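Local structure of lipoteichoic acid primase (Listeria monocytogenes, 4UOP) at residues E66-N74 against D313-L321; V75-L86 against F251-G262. The protein is a sulfatase-family enzyme whose extracellular catalytic domain has an alpha/beta fold and holds a magnesium ion. One frame throughout, in Å; residues are numbered along the deposited sequence.

Interaction 1: residues E66-N74 against D313-L321; sequences ESFQRNLTN and DDYRIPFFL. With MG (magnesium ion), chain J.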
loop_
_atom_site.group_PDB
_atom_site.type_symbol
_atom_site.label_atom_id
_atom_site.label_comp_id
_atom_site.label_asym_id
_atom_site.label_seq_id
_atom_site.Cartn_x
_atom_site.Cartn_y
_atom_site.Cartn_z
ATOM N N GLU B 66 20.722 1.131 -3.981
ATOM C CA GLU B 66 19.522 0.402 -4.347
ATOM C C GLU B 66 19.585 -1.091 -3.992
ATOM O O GLU B 66 20.493 -1.812 -4.442
ATOM C CB GLU B 66 19.273 0.564 -5.855
ATOM C CG GLU B 66 18.069 -0.220 -6.353
ATOM C CD GLU B 66 16.786 0.181 -5.651
ATOM O OE1 GLU B 66 16.365 1.348 -5.799
ATOM O OE2 GLU B 66 16.178 -0.670 -4.969
ATOM N N SER B 67 18.626 -1.545 -3.183
ATOM C CA SER B 67 18.406 -2.973 -2.905
ATOM C C SER B 67 19.555 -3.710 -2.189
ATOM O O SER B 67 19.558 -4.943 -2.154
ATOM C CB SER B 67 18.020 -3.715 -4.206
ATOM O OG SER B 67 16.729 -3.305 -4.643
ATOM N N PHE B 68 20.480 -2.969 -1.569
ATOM C CA PHE B 68 21.494 -3.558 -0.685
ATOM C C PHE B 68 20.844 -3.961 0.659
ATOM O O PHE B 68 20.139 -3.150 1.271
ATOM C CB PHE B 68 22.627 -2.569 -0.399
ATOM C CG PHE B 68 23.707 -2.494 -1.460
ATOM C CD1 PHE B 68 23.397 -2.234 -2.784
ATOM C CD2 PHE B 68 25.051 -2.607 -1.110
ATOM C CE1 PHE B 68 24.400 -2.130 -3.742
ATOM C CE2 PHE B 68 26.058 -2.501 -2.062
ATOM C CZ PHE B 68 25.730 -2.238 -3.377
ATOM N N GLN B 69 21.093 -5.190 1.115
ATOM C CA GLN B 69 20.622 -5.648 2.429
ATOM C C GLN B 69 21.777 -6.277 3.184
ATOM O O GLN B 69 22.625 -6.961 2.605
ATOM C CB GLN B 69 19.443 -6.619 2.314
ATOM C CG GLN B 69 19.716 -7.879 1.505
ATOM C CD GLN B 69 18.429 -8.574 1.120
ATOM O OE1 GLN B 69 17.740 -8.132 0.206
ATOM N NE2 GLN B 69 18.087 -9.660 1.826
ATOM N N ARG B 70 21.798 -6.058 4.490
ATOM C CA ARG B 70 22.950 -6.424 5.300
ATOM C C ARG B 70 23.296 -7.906 5.252
ATOM O O ARG B 70 24.481 -8.247 5.262
ATOM C CB ARG B 70 22.773 -5.971 6.753
ATOM C CG ARG B 70 24.037 -6.077 7.594
ATOM C CD ARG B 70 25.216 -5.406 6.922
ATOM N NE ARG B 70 26.378 -5.226 7.790
ATOM C CZ ARG B 70 27.630 -5.037 7.359
ATOM N NH1 ARG B 70 27.922 -5.067 6.051
ATOM N NH2 ARG B 70 28.608 -4.835 8.240
ATOM N N ASN B 71 22.293 -8.784 5.204
ATOM C CA ASN B 71 22.569 -10.233 5.185
ATOM C C ASN B 71 23.052 -10.755 3.825
ATOM O O ASN B 71 23.375 -11.946 3.680
ATOM C CB ASN B 71 21.400 -11.052 5.742
ATOM C CG ASN B 71 20.137 -10.977 4.910
ATOM O OD1 ASN B 71 20.128 -10.548 3.760
ATOM N ND2 ASN B 71 19.046 -11.431 5.499
ATOM N N LEU B 72 23.127 -9.872 2.837
ATOM C CA LEU B 72 23.803 -10.196 1.572
ATOM C C LEU B 72 24.928 -9.209 1.261
ATOM O O LEU B 72 25.143 -8.837 0.118
ATOM C CB LEU B 72 22.779 -10.256 0.436
ATOM C CG LEU B 72 21.697 -11.332 0.597
ATOM C CD1 LEU B 72 20.627 -11.171 -0.467
ATOM C CD2 LEU B 72 22.291 -12.737 0.527
ATOM N N THR B 73 25.611 -8.749 2.295
ATOM C CA THR B 73 26.838 -8.000 2.151
ATOM C C THR B 73 27.905 -8.729 2.938
ATOM O O THR B 73 27.595 -9.593 3.759
ATOM C CB THR B 73 26.723 -6.556 2.665
ATOM O OG1 THR B 73 26.486 -6.573 4.076
ATOM C CG2 THR B 73 25.607 -5.807 1.950
ATOM N N ASN B 74 29.168 -8.398 2.678
ATOM C CA ASN B 74 30.294 -9.097 3.302
ATOM C C ASN B 74 30.199 -10.610 3.096
ATOM O O ASN B 74 30.410 -11.408 4.017
ATOM C CB ASN B 74 30.413 -8.723 4.791
ATOM C CG ASN B 74 31.863 -8.659 5.259
ATOM O OD1 ASN B 74 32.718 -9.392 4.763
ATOM N ND2 ASN B 74 32.151 -7.763 6.204
ATOM N N ASP B 313 15.487 -10.004 10.090
ATOM C CA ASP B 313 16.796 -10.244 9.503
ATOM C C ASP B 313 16.931 -9.589 8.134
ATOM O O ASP B 313 17.933 -8.946 7.882
ATOM C CB ASP B 313 17.143 -11.716 9.363
ATOM C CG ASP B 313 18.631 -11.923 9.144
ATOM O OD1 ASP B 313 19.447 -11.323 9.889
ATOM O OD2 ASP B 313 19.003 -12.667 8.210
ATOM N N ASP B 314 15.932 -9.767 7.265
ATOM C CA ASP B 314 15.959 -9.192 5.912
ATOM C C ASP B 314 15.823 -7.686 5.884
ATOM O O ASP B 314 16.357 -7.033 5.000
ATOM C CB ASP B 314 14.839 -9.779 5.040
ATOM C CG ASP B 314 15.134 -11.199 4.568
ATOM O OD1 ASP B 314 16.297 -11.642 4.593
ATOM O OD2 ASP B 314 14.183 -11.851 4.128
ATOM N N TYR B 315 15.147 -7.118 6.876
ATOM C CA TYR B 315 14.942 -5.680 6.892
ATOM C C TYR B 315 16.201 -4.895 7.262
ATOM O O TYR B 315 16.214 -3.678 7.191
ATOM C CB TYR B 315 13.784 -5.325 7.830
ATOM C CG TYR B 315 12.411 -5.497 7.219
ATOM C CD1 TYR B 315 12.166 -6.462 6.255
ATOM C CD2 TYR B 315 11.344 -4.723 7.640
ATOM C CE1 TYR B 315 10.903 -6.641 5.710
ATOM C CE2 TYR B 315 10.073 -4.901 7.112
ATOM C CZ TYR B 315 9.860 -5.867 6.149
ATOM O OH TYR B 315 8.613 -6.078 5.606
ATOM N N ARG B 316 17.268 -5.589 7.656
ATOM C CA ARG B 316 18.521 -4.913 7.895
ATOM C C ARG B 316 19.141 -4.445 6.583
ATOM O O ARG B 316 19.267 -5.228 5.625
ATOM C CB ARG B 316 19.512 -5.809 8.646
ATOM C CG ARG B 316 18.992 -6.443 9.941
ATOM C CD ARG B 316 19.621 -7.812 10.199
ATOM N NE ARG B 316 21.009 -7.668 10.362
ATOM C CZ ARG B 316 21.949 -8.539 10.014
ATOM N NH1 ARG B 316 21.709 -9.732 9.472
ATOM N NH2 ARG B 316 23.171 -8.182 10.267
ATOM N N ILE B 317 19.573 -3.195 6.577
ATOM C CA ILE B 317 20.217 -2.565 5.438
ATOM C C ILE B 317 21.594 -2.125 5.898
ATOM O O ILE B 317 21.775 -1.762 7.073
ATOM C CB ILE B 317 19.413 -1.354 4.887
ATOM C CG1 ILE B 317 18.915 -0.467 6.034
ATOM C CG2 ILE B 317 18.226 -1.856 4.089
ATOM C CD1 ILE B 317 18.350 0.879 5.637
ATOM N N PRO B 318 22.583 -2.129 4.993
ATOM C CA PRO B 318 23.871 -1.618 5.454
ATOM C C PRO B 318 23.810 -0.124 5.788
ATOM O O PRO B 318 23.000 0.613 5.210
ATOM C CB PRO B 318 24.800 -1.886 4.278
ATOM C CG PRO B 318 23.885 -1.915 3.080
ATOM C CD PRO B 318 22.614 -2.520 3.571
ATOM N N PHE B 319 24.659 0.284 6.723
ATOM C CA PHE B 319 24.774 1.664 7.163
ATOM C C PHE B 319 26.210 1.942 7.566
ATOM O O PHE B 319 26.758 1.254 8.433
ATOM C CB PHE B 319 23.844 1.944 8.339
ATOM C CG PHE B 319 23.942 3.348 8.865
ATOM C CD1 PHE B 319 23.274 4.386 8.242
ATOM C CD2 PHE B 319 24.746 3.639 9.958
ATOM C CE1 PHE B 319 23.379 5.685 8.717
ATOM C CE2 PHE B 319 24.862 4.932 10.425
ATOM C CZ PHE B 319 24.185 5.960 9.806
ATOM N N PHE B 320 26.816 2.928 6.920
ATOM C CA PHE B 320 28.204 3.309 7.162
ATOM C C PHE B 320 28.279 4.813 7.269
ATOM O O PHE B 320 27.674 5.539 6.468
ATOM C CB PHE B 320 29.115 2.832 6.018
ATOM C CG PHE B 320 29.230 1.344 5.913
ATOM C CD1 PHE B 320 28.239 0.602 5.298
ATOM C CD2 PHE B 320 30.329 0.673 6.439
ATOM C CE1 PHE B 320 28.334 -0.781 5.222
ATOM C CE2 PHE B 320 30.440 -0.700 6.347
ATOM C CZ PHE B 320 29.429 -1.433 5.760
ATOM N N LEU B 321 29.033 5.292 8.251
ATOM C CA LEU B 321 29.208 6.704 8.459
ATOM C C LEU B 321 30.675 7.041 8.636
ATOM O O LEU B 321 31.375 6.433 9.456
ATOM C CB LEU B 321 28.408 7.174 9.675
ATOM C CG LEU B 321 28.525 8.699 9.866
ATOM C CD1 LEU B 321 27.169 9.389 9.946
ATOM C CD2 LEU B 321 29.355 8.981 11.099
HETATM MG MG MG J . 14.746 0.741 -4.191
HETATM O O HOH W 1 19.586 -8.089 5.707
HETATM O O HOH W 2 13.236 -0.205 -5.509
#

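Interaction 2: residues V75-L86 against F251-G262; sequences VKINGQSITPTL and FEAVHYADKQLG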
loop_
_atom_site.group_PDB
_atom_site.type_symbol
_atom_site.label_atom_id
_atom_site.label_comp_id
_atom_site.label_asym_id
_atom_site.label_seq_id
_atom_site.Cartn_x
_atom_site.Cartn_y
_atom_site.Cartn_z
ATOM N N VAL B 75 29.861 -10.980 1.869
ATOM C CA VAL B 75 29.713 -12.362 1.437
ATOM C C VAL B 75 30.838 -12.659 0.457
ATOM O O VAL B 75 31.252 -11.782 -0.292
ATOM C CB VAL B 75 28.326 -12.556 0.761
ATOM C CG1 VAL B 75 28.315 -13.730 -0.206
ATOM C CG2 VAL B 75 27.242 -12.726 1.825
ATOM N N LYS B 76 31.343 -13.891 0.488
ATOM C CA LYS B 76 32.322 -14.360 -0.495
ATOM C C LYS B 76 31.737 -15.540 -1.257
ATOM O O LYS B 76 31.184 -16.455 -0.648
ATOM C CB LYS B 76 33.608 -14.806 0.193
ATOM C CG LYS B 76 34.513 -13.677 0.621
ATOM C CD LYS B 76 35.762 -14.223 1.292
ATOM C CE LYS B 76 36.704 -13.107 1.701
ATOM N NZ LYS B 76 37.230 -12.349 0.533
ATOM N N ILE B 77 31.842 -15.504 -2.585
ATOM C CA ILE B 77 31.417 -16.605 -3.444
ATOM C C ILE B 77 32.685 -17.231 -4.019
ATOM O O ILE B 77 33.338 -16.630 -4.868
ATOM C CB ILE B 77 30.521 -16.120 -4.608
ATOM C CG1 ILE B 77 29.293 -15.354 -4.098
ATOM C CG2 ILE B 77 30.087 -17.289 -5.481
ATOM C CD1 ILE B 77 28.341 -16.159 -3.242
ATOM N N ASN B 78 33.047 -18.416 -3.528
ATOM C CA ASN B 78 34.285 -19.097 -3.929
ATOM C C ASN B 78 35.496 -18.174 -3.837
ATOM O O ASN B 78 36.237 -18.006 -4.801
ATOM C CB ASN B 78 34.165 -19.668 -5.357
ATOM C CG ASN B 78 33.132 -20.777 -5.471
ATOM O OD1 ASN B 78 32.719 -21.369 -4.475
ATOM N ND2 ASN B 78 32.716 -21.071 -6.700
ATOM N N GLY B 79 35.662 -17.542 -2.682
ATOM C CA GLY B 79 36.758 -16.603 -2.462
ATOM C C GLY B 79 36.583 -15.204 -3.043
ATOM O O GLY B 79 37.404 -14.333 -2.773
ATOM N N GLN B 80 35.533 -14.973 -3.833
ATOM C CA GLN B 80 35.304 -13.661 -4.459
ATOM C C GLN B 80 34.377 -12.795 -3.584
ATOM O O GLN B 80 33.214 -13.152 -3.373
ATOM C CB GLN B 80 34.668 -13.833 -5.840
ATOM C CG GLN B 80 35.417 -14.745 -6.813
ATOM C CD GLN B 80 34.517 -15.281 -7.913
ATOM O OE1 GLN B 80 34.437 -14.708 -8.995
ATOM N NE2 GLN B 80 33.800 -16.367 -7.624
ATOM N N SER B 81 34.885 -11.662 -3.092
ATOM C CA SER B 81 34.093 -10.761 -2.252
ATOM C C SER B 81 33.033 -10.067 -3.080
ATOM O O SER B 81 33.327 -9.522 -4.143
ATOM C CB SER B 81 34.979 -9.705 -1.598
ATOM O OG SER B 81 35.784 -10.291 -0.600
ATOM N N ILE B 82 31.807 -10.052 -2.580
ATOM C CA ILE B 82 30.717 -9.393 -3.287
ATOM C C ILE B 82 30.750 -7.885 -3.046
ATOM O O ILE B 82 30.549 -7.113 -3.980
ATOM C CB ILE B 82 29.349 -9.977 -2.873
ATOM C CG1 ILE B 82 29.284 -11.470 -3.229
ATOM C CG2 ILE B 82 28.194 -9.225 -3.530
ATOM C CD1 ILE B 82 29.453 -11.781 -4.703
ATOM N N THR B 83 30.990 -7.468 -1.799
ATOM C CA THR B 83 31.035 -6.050 -1.463
ATOM C C THR B 83 32.352 -5.663 -0.795
ATOM O O THR B 83 32.348 -5.206 0.345
ATOM C CB THR B 83 29.867 -5.645 -0.516
ATOM O OG1 THR B 83 29.950 -6.388 0.697
ATOM C CG2 THR B 83 28.512 -5.888 -1.159
ATOM N N PRO B 84 33.480 -5.805 -1.506
ATOM C CA PRO B 84 34.763 -5.428 -0.910
ATOM C C PRO B 84 34.877 -3.946 -0.498
ATOM O O PRO B 84 35.547 -3.662 0.478
ATOM C CB PRO B 84 35.794 -5.783 -1.994
ATOM C CG PRO B 84 35.015 -5.783 -3.266
ATOM C CD PRO B 84 33.627 -6.225 -2.911
ATOM N N THR B 85 34.230 -3.023 -1.210
ATOM C CA THR B 85 34.242 -1.599 -0.798
ATOM C C THR B 85 33.626 -1.454 0.585
ATOM O O THR B 85 34.227 -0.833 1.463
ATOM C CB THR B 85 33.509 -0.682 -1.806
ATOM O OG1 THR B 85 34.163 -0.746 -3.068
ATOM C CG2 THR B 85 33.493 0.786 -1.350
ATOM N N LEU B 86 32.444 -2.017 0.794
ATOM C CA LEU B 86 31.766 -1.897 2.098
ATOM C C LEU B 86 32.549 -2.630 3.173
ATOM O O LEU B 86 32.672 -2.152 4.280
ATOM C CB LEU B 86 30.329 -2.424 2.042
ATOM C CG LEU B 86 29.339 -1.689 1.130
ATOM C CD1 LEU B 86 27.918 -2.224 1.347
ATOM C CD2 LEU B 86 29.393 -0.189 1.327
ATOM N N PHE B 251 23.799 -10.782 -7.041
ATOM C CA PHE B 251 25.201 -10.688 -6.635
ATOM C C PHE B 251 26.100 -9.975 -7.658
ATOM O O PHE B 251 26.987 -9.209 -7.273
ATOM C CB PHE B 251 25.783 -12.070 -6.322
ATOM C CG PHE B 251 25.375 -12.648 -4.989
ATOM C CD1 PHE B 251 25.242 -11.864 -3.846
ATOM C CD2 PHE B 251 25.163 -14.014 -4.874
ATOM C CE1 PHE B 251 24.892 -12.432 -2.639
ATOM C CE2 PHE B 251 24.799 -14.582 -3.671
ATOM C CZ PHE B 251 24.658 -13.793 -2.550
ATOM N N GLU B 252 25.900 -10.216 -8.956
ATOM C CA GLU B 252 26.660 -9.488 -9.982
ATOM C C GLU B 252 26.361 -7.982 -9.916
ATOM O O GLU B 252 27.256 -7.154 -10.058
ATOM C CB GLU B 252 26.322 -9.955 -11.396
ATOM C CG GLU B 252 26.583 -11.421 -11.664
ATOM C CD GLU B 252 28.049 -11.771 -11.865
ATOM O OE1 GLU B 252 28.945 -10.888 -11.790
ATOM O OE2 GLU B 252 28.291 -12.971 -12.124
ATOM N N ALA B 253 25.095 -7.643 -9.717
ATOM C CA ALA B 253 24.667 -6.240 -9.724
ATOM C C ALA B 253 25.154 -5.509 -8.487
ATOM O O ALA B 253 25.632 -4.375 -8.588
ATOM C CB ALA B 253 23.164 -6.132 -9.825
ATOM N N VAL B 254 25.043 -6.150 -7.336
ATOM C CA VAL B 254 25.542 -5.558 -6.089
ATOM C C VAL B 254 27.065 -5.384 -6.159
ATOM O O VAL B 254 27.594 -4.365 -5.734
ATOM C CB VAL B 254 25.121 -6.403 -4.879
ATOM C CG1 VAL B 254 25.920 -6.034 -3.642
ATOM C CG2 VAL B 254 23.622 -6.237 -4.643
ATOM N N HIS B 255 27.763 -6.364 -6.743
ATOM C CA HIS B 255 29.195 -6.277 -6.887
ATOM C C HIS B 255 29.578 -5.116 -7.798
ATOM O O HIS B 255 30.511 -4.392 -7.510
ATOM C CB HIS B 255 29.776 -7.587 -7.426
ATOM C CG HIS B 255 31.257 -7.549 -7.607
ATOM N ND1 HIS B 255 32.134 -7.638 -6.549
ATOM C CD2 HIS B 255 32.016 -7.398 -8.716
ATOM C CE1 HIS B 255 33.373 -7.576 -7.008
ATOM N NE2 HIS B 255 33.327 -7.424 -8.317
ATOM N N TYR B 256 28.861 -4.956 -8.908
ATOM C CA TYR B 256 29.083 -3.834 -9.797
ATOM C C TYR B 256 28.854 -2.502 -9.054
ATOM O O TYR B 256 29.679 -1.587 -9.113
ATOM C CB TYR B 256 28.179 -3.923 -11.024
ATOM C CG TYR B 256 28.211 -2.666 -11.835
ATOM C CD1 TYR B 256 29.252 -2.419 -12.738
ATOM C CD2 TYR B 256 27.236 -1.667 -11.659
ATOM C CE1 TYR B 256 29.296 -1.236 -13.454
ATOM C CE2 TYR B 256 27.278 -0.493 -12.374
ATOM C CZ TYR B 256 28.309 -0.280 -13.272
ATOM O OH TYR B 256 28.349 0.913 -13.962
ATOM N N ALA B 257 27.729 -2.406 -8.369
ATOM C CA ALA B 257 27.383 -1.182 -7.653
ATOM C C ALA B 257 28.435 -0.851 -6.578
ATOM O O ALA B 257 28.842 0.302 -6.437
ATOM C CB ALA B 257 25.997 -1.308 -7.048
ATOM N N ASP B 258 28.874 -1.859 -5.841
ATOM C CA ASP B 258 29.915 -1.701 -4.825
ATOM C C ASP B 258 31.259 -1.286 -5.451
ATOM O O ASP B 258 31.975 -0.428 -4.917
ATOM C CB ASP B 258 30.042 -2.980 -4.005
ATOM C CG ASP B 258 31.201 -2.956 -3.029
ATOM O OD1 ASP B 258 32.370 -3.211 -3.439
ATOM O OD2 ASP B 258 30.939 -2.713 -1.820
ATOM N N LYS B 259 31.598 -1.876 -6.597
ATOM C CA LYS B 259 32.809 -1.465 -7.316
ATOM C C LYS B 259 32.786 0.021 -7.691
ATOM O O LYS B 259 33.767 0.736 -7.486
ATOM C CB LYS B 259 32.982 -2.301 -8.577
ATOM C CG LYS B 259 34.228 -1.967 -9.379
ATOM C CD LYS B 259 34.427 -3.031 -10.443
ATOM C CE LYS B 259 35.634 -2.762 -11.325
ATOM N NZ LYS B 259 35.192 -2.141 -12.596
ATOM N N GLN B 260 31.678 0.476 -8.262
ATOM C CA GLN B 260 31.562 1.853 -8.722
ATOM C C GLN B 260 31.551 2.803 -7.535
ATOM O O GLN B 260 32.137 3.877 -7.604
ATOM C CB GLN B 260 30.326 2.052 -9.604
ATOM C CG GLN B 260 30.400 1.286 -10.934
ATOM C CD GLN B 260 31.681 1.557 -11.709
ATOM O OE1 GLN B 260 32.186 2.681 -11.727
ATOM N NE2 GLN B 260 32.197 0.531 -12.376
ATOM N N LEU B 261 30.937 2.384 -6.441
ATOM C CA LEU B 261 31.005 3.162 -5.190
ATOM C C LEU B 261 32.448 3.336 -4.715
ATOM O O LEU B 261 32.863 4.436 -4.349
ATOM C CB LEU B 261 30.173 2.503 -4.103
ATOM C CG LEU B 261 30.126 3.266 -2.771
ATOM C CD1 LEU B 261 29.413 4.605 -2.932
ATOM C CD2 LEU B 261 29.458 2.412 -1.706
ATOM N N GLY B 262 33.235 2.268 -4.784
ATOM C CA GLY B 262 34.649 2.324 -4.420
ATOM C C GLY B 262 35.460 3.303 -5.262
ATOM O O GLY B 262 36.334 4.007 -4.759
#

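Interaction 1: residues E66-N74 against D313-L321
Asn-71 ND2 is gripped by two carboxylates of 313-321: it gives one hydrogen to Asp-314 OD1 at 2.9 Å and the other to Asp-313 OD2 at 3.0 Å. Both acceptors lie in the plane of the amide, yet they are met differently: Asp-314 OD1 offers its anti lone pair, whereas Asp-313 OD2 is approached from above its carboxylate plane, 63° out of it. The second bond is nonetheless nearly straight, 172° at the hydrogen. CG of Asn-71 stands between its backbone N and carbonyl carbon, which carries the amide to the aspartates. Gln-69 NE2 fixes its rotation by donating to Asn-71 OD1 at 2.9 Å, in the carbonyl plane; Gln-69 OE1 in turn takes Ile-287 N, and Asp-314 OD1 has a second partner in Thr-290.

Backbone joins backbone where Arg-70 N donates to Arg-316 O at 2.9 Å. A water accepts from Asn-71 N and lies within bonding distance of Arg-316 O. In the sulfatase-like alpha/beta fold, 66-74 is the loop leaving strand 59-65 at the metal end, and 313-321 leads into strand 319-322 of the same sheet.

Arg-70 lays CG over one face of the Arg-316 guanidinium, 3.5 Å from NH2. Arg-316 NH1 forms a salt bridge with Asp-313 OD1, which would partly offset the nearby like charge. Beyond CG the Arg-70 chain bends, and its guanidinium stands almost perpendicular to the Phe-320 ring (87°), with NH1 near the ring edge; NH2 bonds to Asn-97. Phe-68 CB packs on Pro-318 CG at 3.8 Å. At the other end of the loop both carboxylate oxygens of Glu-66 bind magnesium.

Interaction 2: residues V75-L86 against F251-G262
This is a buried hairpin-and-helix contact: residues 75-86, a two-stranded hairpin running into helix 84-89, lie against the long helix 246-271, with 575 Å² of surface buried between the two segments. Its polar centre is Asp-258. The carboxylate receives two successive backbone N-H groups, each on a syn lone pair: Thr-85 N reaches OD1 at 2.9 Å and Leu-86 N reaches OD2 at 3.1 Å. CG of Asp-258 lies anti to its own backbone N (chi1 174°), which puts both oxygens at the N-terminal end of helix 84-89. Here the negative group would be favoured by the helix dipole.

Thr-85 runs past Asp-258 in the opposite direction. Its OG1 is 2.9 Å from Asp-258 O and also near OD1, and the single proton could serve either acceptor. Its methyl CG2 rests 3.6 Å from Gly-262 CA, where the helix has no side chain to intervene. One turn before Asp-258, His-255 ND1 donates to Ile-82 O at 3.1 Å; the bond is bent (147°), and the donor stands above the carbonyl plane.

Towards the hairpin the contact becomes apolar. Ile-82 crosses Phe-251 at about a right angle, its CG2 4.0 Å from Phe-251 CD1 and also touching Val-254 CG1. Ile-77 CD1 meets the same ring at CE2, 3.9 Å away, while Thr-83 CG2 presses on Val-254 CG1 at 3.6 Å.

The hairpin itself closes through a type I' turn from Ile-77 to Gln-80, in which Asn-78 and Gly-79 both have positive phi. At the N-terminal end of helix 84-89, an acidic side chain from another helix thus takes N-H groups of a first helical turn, which have no acceptor four residues back within the helix.

In the fold
Segment 75-86 continues directly from 66-74, and both segments of interaction 2 fall between those of interaction 1 along the chain; the two centres lie 13 Å apart. They also touch where Thr-83 OG1 comes back to Asn-74 N, 2.9 Å away, a probable hydrogen bond. Phe-68 of the first contact reaches the helix of the second, its CZ 3.7 Å from Val-254 O and its CE1 3.8 Å from Ala-257 CB. Phe-320 CE2 also packs 3.4 Å from Leu-86 O. Interaction 1 contains Glu-66 of the magnesium site, completed by Thr-108, Asp-284 and His-285, whereas in interaction 2 the Val-254 side chain remains about 11 Å from the metal.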